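Local coordinates for protein methanogen homoaconitase large subunit (Methanocaldococcus jannaschii, PDB 4KP2) that is the large subunit of an iron-sulfur hydro-lyase that interconverts (R)-homocitrate and homoisocitrate through cis-homoaconitate in 2-oxosuberate biosynthesis, at residues 272-275 with 276-279; 139-142 with 143-146; 127-130 with 131-134. All blocks are in the same frame, centred on the assembly; numbering follows the deposited sequence.

Contact 1 of 3, residues 272-275 with 276-279; sequences TVNR and DEAN
The amide of Asn-274 and the carboxylate of Glu-277 lie next to each other with their planes 49° apart, inclined rather than stacked. They flank a tight turn: the backbone angles of the corner residues Arg-275 (-64/144°) and Asp-276 (67/-16°) are those of a type II beta turn, with Asn-274 and Glu-277 at its ends. The turn lies at the surface in the loop joining helix 260-267 to strand 282-286. Glu-277 brings OE1 to 3.3 Å from Asn-274 CB, so the carboxylate meets the aliphatic root of the asparagine more closely than its amide. Its CG lies beside the backbone N (chi1 -86°) and the chain is extended beyond it, which carries the carboxylate back to meet the Asn-274 side chain at a slant. The backbone closure is weak: Glu-277 N donates to Asn-274 O over 3.5 Å. Arg-275, bent at chi2 and chi3, turns its guanidinium away to a salt bridge from NH1 to Glu-283, tying the turn to the strand that follows. Before the turn, the amide N of Val-273 is bonded to Glu-243. Ala-278, the buried residue of the group, supplies the apolar side of the contact, its CB resting 3.9 Å from CG1 of Val-273.

Contact 2 of 3, residues 139-142 with 143-146; sequences SHTC and THGA
Thr-143 and His-144 reach back to the carbonyls of His-140 and Thr-141, each side chain with its own mode of approach. In Thr-143 the hydroxyl sits beside its own backbone N (chi1 -54°), which lets both groups address one acceptor. OG1 donates to His-140 O at 2.8 Å, tilted 29° from the carbonyl plane, while Thr-143 N makes only a weak bond to that oxygen. The imidazole of His-144 crosses Thr-141 at a slant. Its CD2 comes within 3.1 Å of Thr-141 O, and the methyl CG2 of Thr-141, placed opposite the threonine N, lies in the ring plane at its edge, 3.8 Å from CD2. Oxygen and methyl of one residue thus bear on the same corner of the ring. Along the backbone, His-144 N donates to Thr-141 O at 3.2 Å and Gly-145 N to Cys-142 O at 3.2 Å, consecutive three-residue steps that give the chain its 3-10 twist. His-140 directs NE2 to Glu-234, and its side chain is about 8 Å from that of Cys-386, a predicted ligand of the [4Fe-4S] cluster. Residues 140-146 are buried in the loop between strands 133-136 and 150-153: His-144 meets His-120 and Leu-123 of helix 119-126, whereas Ala-146 packs on helix 222-230.

Contact 3 of 3, residues 127-130 with 131-134; sequences YVLP and NMFV
Met-132 folds back over Leu-129, and this is the compact part of a contact built on a type II beta turn from Leu-129 to Met-132. The methionine chain is extended beyond CG (chi2 -170°) and carries the thioether across the mouth of the turn. There SD accepts a weak but nearly straight bond from Leu-129 N, 3.4 Å long with an angle of 167° at the hydrogen. The terminal CE packs 3.7 Å from Leu-129 CB, and at the other end of the side chain Met-132 CB is 3.2 Å from Leu-129 O. With an alanine in place of this methionine, Leu-129 N would probably lose its sulfur acceptor and a gap would open beside the leucine. The backbone closure is a weak hydrogen bond, Met-132 N to Leu-129 O at 3.5 Å. At the apex the side chains of Pro-130 and Asn-131 hardly meet, CB to OD1 being 4.4 Å; Asn-131, with a positive phi of 66°, directs ND2 to the backbone O of Glu-269. Whereas the turn is partly exposed, Val-128 and Val-134 are buried, CG1 of the former 4.2 Å from CG2 of the latter. The turn leads from helix 119-126 into strand 133-136, and both valines pack against Leu-123 of that helix.

Overall arrangement
Contacts 3 and 2 flank one strand of a parallel sheet: 127-134 includes the start of strand 133-136, and the loop from there to strand 150-153 holds residues 139-146. Their centres are 11 Å apart and they touch, with His-144 ND1 3.5 Å from Val-128 CG2. Contact 2 is the nearest to the predicted cluster site, the side chain of Thr-143 being about 4 Å from that of Cys-323; from Val-128 in contact 3 the separation is about 10 Å. Contact 1 is peripheral, 27 Å from the chain centre. Its centre lies 22 Å from each of the others, and its nearest atoms are about 7 Å from contact 3 and 11 Å from contact 2.

Contact 1 of 3, residues 272-275 with 276-279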
ATOM      1  N   THR A 272     -36.305  19.734  10.424  1.00 58.57           N
ATOM      2  CA  THR A 272     -36.635  18.851  11.535  1.00 65.28           C
ATOM      3  C   THR A 272     -37.911  18.068  11.233  1.00 71.40           C
ATOM      4  O   THR A 272     -38.759  18.525  10.468  1.00 72.11           O
ATOM      5  CB  THR A 272     -36.828  19.654  12.834  1.00 67.81           C
ATOM      6  OG1 THR A 272     -35.849  20.699  12.900  1.00 70.35           O
ATOM      7  CG2 THR A 272     -36.692  18.755  14.054  1.00 68.32           C
ATOM      8  N   VAL A 273     -38.041  16.891  11.836  1.00 70.79           N
ATOM      9  CA  VAL A 273     -39.211  16.043  11.633  1.00 72.94           C
ATOM     10  C   VAL A 273     -39.951  15.781  12.942  1.00 78.35           C
ATOM     11  O   VAL A 273     -39.351  15.365  13.932  1.00 80.17           O
ATOM     12  CB  VAL A 273     -38.819  14.689  11.009  1.00 71.19           C
ATOM     13  CG1 VAL A 273     -40.007  13.738  10.995  1.00 70.80           C
ATOM     14  CG2 VAL A 273     -38.269  14.891   9.608  1.00 70.13           C
ATOM     15  N   ASN A 274     -41.257  16.027  12.936  1.00 78.30           N
ATOM     16  CA  ASN A 274     -42.095  15.762  14.097  1.00 82.01           C
ATOM     17  C   ASN A 274     -42.728  14.375  14.011  1.00 85.64           C
ATOM     18  O   ASN A 274     -43.176  13.949  12.943  1.00 81.48           O
ATOM     19  CB  ASN A 274     -43.180  16.834  14.217  1.00 76.77           C
ATOM     20  CG  ASN A 274     -43.821  16.880  15.596  1.00 82.58           C
ATOM     21  OD1 ASN A 274     -43.914  15.868  16.292  1.00 77.02           O
ATOM     22  ND2 ASN A 274     -44.277  18.063  15.991  1.00 77.59           N
ATOM     23  N   ARG A 275     -42.761  13.671  15.136  1.00 84.53           N
ATOM     24  CA  ARG A 275     -43.410  12.366  15.187  1.00 86.07           C
ATOM     25  C   ARG A 275     -44.926  12.442  14.921  1.00 86.32           C
ATOM     26  O   ARG A 275     -45.593  13.407  15.296  1.00 81.39           O
ATOM     27  CB  ARG A 275     -43.100  11.674  16.521  1.00 82.44           C
ATOM     28  CG  ARG A 275     -41.620  11.365  16.700  1.00 80.42           C
ATOM     29  CD  ARG A 275     -41.151  10.432  15.588  1.00 79.78           C
ATOM     30  NE  ARG A 275     -41.803   9.119  15.666  1.00 78.23           N
ATOM     31  CZ  ARG A 275     -41.583   8.120  14.813  1.00 73.80           C
ATOM     32  NH1 ARG A 275     -42.217   6.960  14.945  1.00 74.10           N
ATOM     33  NH2 ARG A 275     -40.734   8.288  13.811  1.00 68.98           N
ATOM     34  N   ASP A 276     -45.444  11.417  14.245  1.00 90.04           N
ATOM     35  CA  ASP A 276     -46.864  11.287  13.901  1.00 88.50           C
ATOM     36  C   ASP A 276     -47.382  12.317  12.906  1.00 89.93           C
ATOM     37  O   ASP A 276     -48.471  12.147  12.339  1.00 87.75           O
ATOM     38  CB  ASP A 276     -47.737  11.285  15.155  1.00 94.04           C
ATOM     39  CG  ASP A 276     -47.524  10.050  16.008  1.00 92.04           C
ATOM     40  OD1 ASP A 276     -47.319   8.956  15.430  1.00 80.76           O
ATOM     41  OD2 ASP A 276     -47.558  10.174  17.254  1.00 92.92           O
ATOM     42  N   GLU A 277     -46.616  13.389  12.721  1.00 87.60           N
ATOM     43  CA  GLU A 277     -46.878  14.332  11.648  1.00 85.65           C
ATOM     44  C   GLU A 277     -46.149  13.842  10.399  1.00 90.52           C
ATOM     45  O   GLU A 277     -46.242  14.443   9.331  1.00 86.72           O
ATOM     46  CB  GLU A 277     -46.420  15.743  12.027  1.00 82.64           C
ATOM     47  CG  GLU A 277     -47.431  16.567  12.815  1.00 86.52           C
ATOM     48  CD  GLU A 277     -46.837  17.870  13.317  1.00 87.16           C
ATOM     49  OE1 GLU A 277     -45.790  18.290  12.785  1.00 79.55           O
ATOM     50  OE2 GLU A 277     -47.412  18.471  14.250  1.00 81.93           O
ATOM     51  N   ALA A 278     -45.425  12.738  10.550  1.00 84.04           N
ATOM     52  CA  ALA A 278     -44.795  12.068   9.424  1.00 72.97           C
ATOM     53  C   ALA A 278     -45.256  10.623   9.339  1.00 76.99           C
ATOM     54  O   ALA A 278     -44.924   9.810  10.197  1.00 74.72           O
ATOM     55  CB  ALA A 278     -43.277  12.142   9.530  1.00 66.49           C
ATOM     56  N   ASN A 279     -46.015  10.311   8.292  1.00 78.64           N
ATOM     57  CA  ASN A 279     -46.495   8.950   8.059  1.00 75.94           C
ATOM     58  C   ASN A 279     -45.526   8.116   7.225  1.00 69.27           C
ATOM     59  O   ASN A 279     -45.313   8.384   6.038  1.00 71.53           O
ATOM     60  CB  ASN A 279     -47.877   8.972   7.400  1.00 75.67           C
ATOM     61  CG  ASN A 279     -48.513   7.598   7.333  1.00 78.20           C
ATOM     62  OD1 ASN A 279     -48.163   6.700   8.098  1.00 75.03           O
ATOM     63  ND2 ASN A 279     -49.457   7.429   6.414  1.00 83.19           N
TER

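Contact 2 of 3, residues 139-142 with 143-146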
ATOM      1  N   SER A 139     -22.064   3.004  -5.367  1.00 50.06           N
ATOM      2  CA  SER A 139     -23.230   2.368  -4.761  1.00 43.38           C
ATOM      3  C   SER A 139     -23.382   2.696  -3.276  1.00 46.49           C
ATOM      4  O   SER A 139     -24.337   2.255  -2.635  1.00 47.90           O
ATOM      5  CB  SER A 139     -23.181   0.851  -4.966  1.00 44.69           C
ATOM      6  OG  SER A 139     -21.995   0.302  -4.418  1.00 59.41           O
ATOM      7  N   HIS A 140     -22.448   3.473  -2.736  1.00 45.41           N
ATOM      8  CA  HIS A 140     -22.499   3.860  -1.330  1.00 43.22           C
ATOM      9  C   HIS A 140     -22.461   5.373  -1.146  1.00 38.46           C
ATOM     10  O   HIS A 140     -21.858   5.878  -0.199  1.00 40.35           O
ATOM     11  CB  HIS A 140     -21.362   3.203  -0.546  1.00 43.95           C
ATOM     12  CG  HIS A 140     -21.462   1.713  -0.475  1.00 48.05           C
ATOM     13  ND1 HIS A 140     -20.975   0.885  -1.466  1.00 54.53           N
ATOM     14  CD2 HIS A 140     -22.000   0.898   0.462  1.00 49.12           C
ATOM     15  CE1 HIS A 140     -21.203  -0.372  -1.137  1.00 56.20           C
ATOM     16  NE2 HIS A 140     -21.826  -0.394   0.028  1.00 53.66           N
ATOM     17  N   THR A 141     -23.112   6.090  -2.054  1.00 40.71           N
ATOM     18  CA  THR A 141     -23.237   7.537  -1.944  1.00 39.86           C
ATOM     19  C   THR A 141     -24.245   7.872  -0.846  1.00 44.84           C
ATOM     20  O   THR A 141     -24.295   8.997  -0.349  1.00 40.85           O
ATOM     21  CB  THR A 141     -23.679   8.160  -3.285  1.00 44.27           C
ATOM     22  OG1 THR A 141     -22.874   7.629  -4.344  1.00 41.96           O
ATOM     23  CG2 THR A 141     -23.534   9.676  -3.259  1.00 39.05           C
ATOM     24  N   CYS A 142     -25.027   6.871  -0.452  1.00 42.78           N
ATOM     25  CA  CYS A 142     -26.028   7.020   0.600  1.00 42.06           C
ATOM     26  C   CYS A 142     -25.414   7.378   1.954  1.00 42.83           C
ATOM     27  O   CYS A 142     -26.124   7.765   2.883  1.00 48.30           O
ATOM     28  CB  CYS A 142     -26.854   5.738   0.727  1.00 40.90           C
ATOM     29  SG  CYS A 142     -25.868   4.241   0.980  1.00 48.23           S
ATOM     30  N   THR A 143     -24.095   7.243   2.056  1.00 40.68           N
ATOM     31  CA  THR A 143     -23.360   7.567   3.275  1.00 48.96           C
ATOM     32  C   THR A 143     -23.573   9.020   3.693  1.00 48.56           C
ATOM     33  O   THR A 143     -23.629   9.335   4.882  1.00 50.76           O
ATOM     34  CB  THR A 143     -21.848   7.314   3.085  1.00 41.27           C
ATOM     35  OG1 THR A 143     -21.638   5.972   2.631  1.00 48.05           O
ATOM     36  CG2 THR A 143     -21.090   7.531   4.386  1.00 38.67           C
ATOM     37  N   HIS A 144     -23.714   9.898   2.704  1.00 43.48           N
ATOM     38  CA  HIS A 144     -23.810  11.334   2.946  1.00 40.95           C
ATOM     39  C   HIS A 144     -25.201  11.771   3.394  1.00 45.26           C
ATOM     40  O   HIS A 144     -25.517  12.961   3.393  1.00 43.35           O
ATOM     41  CB  HIS A 144     -23.393  12.103   1.693  1.00 41.49           C
ATOM     42  CG  HIS A 144     -22.106  11.622   1.098  1.00 45.04           C
ATOM     43  ND1 HIS A 144     -20.883  11.850   1.692  1.00 46.79           N
ATOM     44  CD2 HIS A 144     -21.853  10.920  -0.029  1.00 46.95           C
ATOM     45  CE1 HIS A 144     -19.932  11.310   0.952  1.00 50.33           C
ATOM     46  NE2 HIS A 144     -20.491  10.740  -0.098  1.00 50.16           N
ATOM     47  N   GLY A 145     -26.027  10.804   3.777  1.00 41.95           N
ATOM     48  CA  GLY A 145     -27.333  11.099   4.331  1.00 44.16           C
ATOM     49  C   GLY A 145     -27.217  11.389   5.813  1.00 46.20           C
ATOM     50  O   GLY A 145     -28.192  11.760   6.467  1.00 52.38           O
ATOM     51  N   ALA A 146     -26.009  11.220   6.343  1.00 43.56           N
ATOM     52  CA  ALA A 146     -25.738  11.483   7.749  1.00 43.68           C
ATOM     53  C   ALA A 146     -25.641  12.982   8.009  1.00 45.43           C
ATOM     54  O   ALA A 146     -25.663  13.428   9.157  1.00 42.72           O
ATOM     55  CB  ALA A 146     -24.461  10.786   8.178  1.00 45.36           C
TER

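Contact 3 of 3, residues 127-130 with 131-134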
ATOM      1  N   TYR A 127     -17.088  18.912   1.670  1.00 51.95           N
ATOM      2  CA  TYR A 127     -18.084  19.224   0.645  1.00 48.67           C
ATOM      3  C   TYR A 127     -19.543  19.132   1.092  1.00 47.20           C
ATOM      4  O   TYR A 127     -20.272  20.124   1.044  1.00 51.30           O
ATOM      5  CB  TYR A 127     -17.863  18.358  -0.598  1.00 51.37           C
ATOM      6  CG  TYR A 127     -16.548  18.614  -1.296  1.00 51.60           C
ATOM      7  CD1 TYR A 127     -16.362  19.753  -2.068  1.00 52.89           C
ATOM      8  CD2 TYR A 127     -15.493  17.719  -1.183  1.00 50.05           C
ATOM      9  CE1 TYR A 127     -15.162  19.993  -2.708  1.00 52.86           C
ATOM     10  CE2 TYR A 127     -14.289  17.951  -1.821  1.00 55.13           C
ATOM     11  CZ  TYR A 127     -14.129  19.091  -2.581  1.00 52.76           C
ATOM     12  OH  TYR A 127     -12.933  19.329  -3.219  1.00 48.67           O
ATOM     13  N   VAL A 128     -19.965  17.945   1.516  1.00 48.30           N
ATOM     14  CA  VAL A 128     -21.378  17.678   1.792  1.00 44.55           C
ATOM     15  C   VAL A 128     -21.996  18.557   2.880  1.00 46.99           C
ATOM     16  O   VAL A 128     -21.638  18.462   4.055  1.00 49.53           O
ATOM     17  CB  VAL A 128     -21.611  16.201   2.163  1.00 44.62           C
ATOM     18  CG1 VAL A 128     -23.077  15.964   2.484  1.00 45.72           C
ATOM     19  CG2 VAL A 128     -21.156  15.292   1.033  1.00 47.30           C
ATOM     20  N   LEU A 129     -22.937  19.404   2.474  1.00 50.28           N
ATOM     21  CA  LEU A 129     -23.699  20.226   3.407  1.00 47.78           C
ATOM     22  C   LEU A 129     -25.105  19.661   3.564  1.00 44.91           C
ATOM     23  O   LEU A 129     -25.596  18.971   2.674  1.00 46.50           O
ATOM     24  CB  LEU A 129     -23.770  21.673   2.913  1.00 44.72           C
ATOM     25  CG  LEU A 129     -22.499  22.512   3.027  1.00 44.03           C
ATOM     26  CD1 LEU A 129     -22.733  23.902   2.455  1.00 43.18           C
ATOM     27  CD2 LEU A 129     -22.051  22.596   4.474  1.00 47.02           C
ATOM     28  N   PRO A 130     -25.753  19.940   4.707  1.00 49.96           N
ATOM     29  CA  PRO A 130     -27.133  19.497   4.937  1.00 50.97           C
ATOM     30  C   PRO A 130     -28.100  20.005   3.869  1.00 49.95           C
ATOM     31  O   PRO A 130     -27.815  20.999   3.201  1.00 46.52           O
ATOM     32  CB  PRO A 130     -27.473  20.118   6.293  1.00 52.52           C
ATOM     33  CG  PRO A 130     -26.164  20.213   6.988  1.00 48.49           C
ATOM     34  CD  PRO A 130     -25.168  20.550   5.914  1.00 46.42           C
ATOM     35  N   ASN A 131     -29.223  19.305   3.715  1.00 50.87           N
ATOM     36  CA  ASN A 131     -30.276  19.658   2.757  1.00 47.27           C
ATOM     37  C   ASN A 131     -29.870  19.554   1.284  1.00 46.60           C
ATOM     38  O   ASN A 131     -30.666  19.855   0.394  1.00 50.79           O
ATOM     39  CB  ASN A 131     -30.854  21.048   3.053  1.00 44.61           C
ATOM     40  CG  ASN A 131     -31.323  21.190   4.486  1.00 41.07           C
ATOM     41  OD1 ASN A 131     -31.672  20.207   5.139  1.00 41.79           O
ATOM     42  ND2 ASN A 131     -31.330  22.421   4.985  1.00 50.94           N
ATOM     43  N   MET A 132     -28.641  19.119   1.029  1.00 43.72           N
ATOM     44  CA  MET A 132     -28.146  18.983  -0.337  1.00 46.34           C
ATOM     45  C   MET A 132     -28.776  17.806  -1.071  1.00 42.42           C
ATOM     46  O   MET A 132     -29.427  16.952  -0.468  1.00 43.07           O
ATOM     47  CB  MET A 132     -26.626  18.807  -0.347  1.00 40.95           C
ATOM     48  CG  MET A 132     -25.827  20.095  -0.398  1.00 41.05           C
ATOM     49  SD  MET A 132     -24.080  19.761  -0.699  1.00 43.36           S
ATOM     50  CE  MET A 132     -23.411  21.419  -0.768  1.00 46.22           C
ATOM     51  N   PHE A 133     -28.579  17.779  -2.385  1.00 39.39           N
ATOM     52  CA  PHE A 133     -28.873  16.601  -3.185  1.00 41.06           C
ATOM     53  C   PHE A 133     -27.557  16.097  -3.758  1.00 39.00           C
ATOM     54  O   PHE A 133     -27.034  16.659  -4.720  1.00 38.50           O
ATOM     55  CB  PHE A 133     -29.850  16.934  -4.311  1.00 37.69           C
ATOM     56  CG  PHE A 133     -30.208  15.754  -5.169  1.00 34.40           C
ATOM     57  CD1 PHE A 133     -31.253  14.916  -4.819  1.00 40.83           C
ATOM     58  CD2 PHE A 133     -29.499  15.480  -6.326  1.00 42.55           C
ATOM     59  CE1 PHE A 133     -31.584  13.830  -5.607  1.00 40.89           C
ATOM     60  CE2 PHE A 133     -29.825  14.393  -7.116  1.00 49.22           C
ATOM     61  CZ  PHE A 133     -30.869  13.568  -6.755  1.00 35.34           C
ATOM     62  N   VAL A 134     -27.018  15.043  -3.157  1.00 38.25           N
ATOM     63  CA  VAL A 134     -25.702  14.542  -3.536  1.00 42.59           C
ATOM     64  C   VAL A 134     -25.779  13.330  -4.459  1.00 40.35           C
ATOM     65  O   VAL A 134     -26.269  12.269  -4.076  1.00 35.59           O
ATOM     66  CB  VAL A 134     -24.857  14.191  -2.298  1.00 41.04           C
ATOM     67  CG1 VAL A 134     -23.500  13.645  -2.717  1.00 43.40           C
ATOM     68  CG2 VAL A 134     -24.695  15.410  -1.406  1.00 35.07           C
TER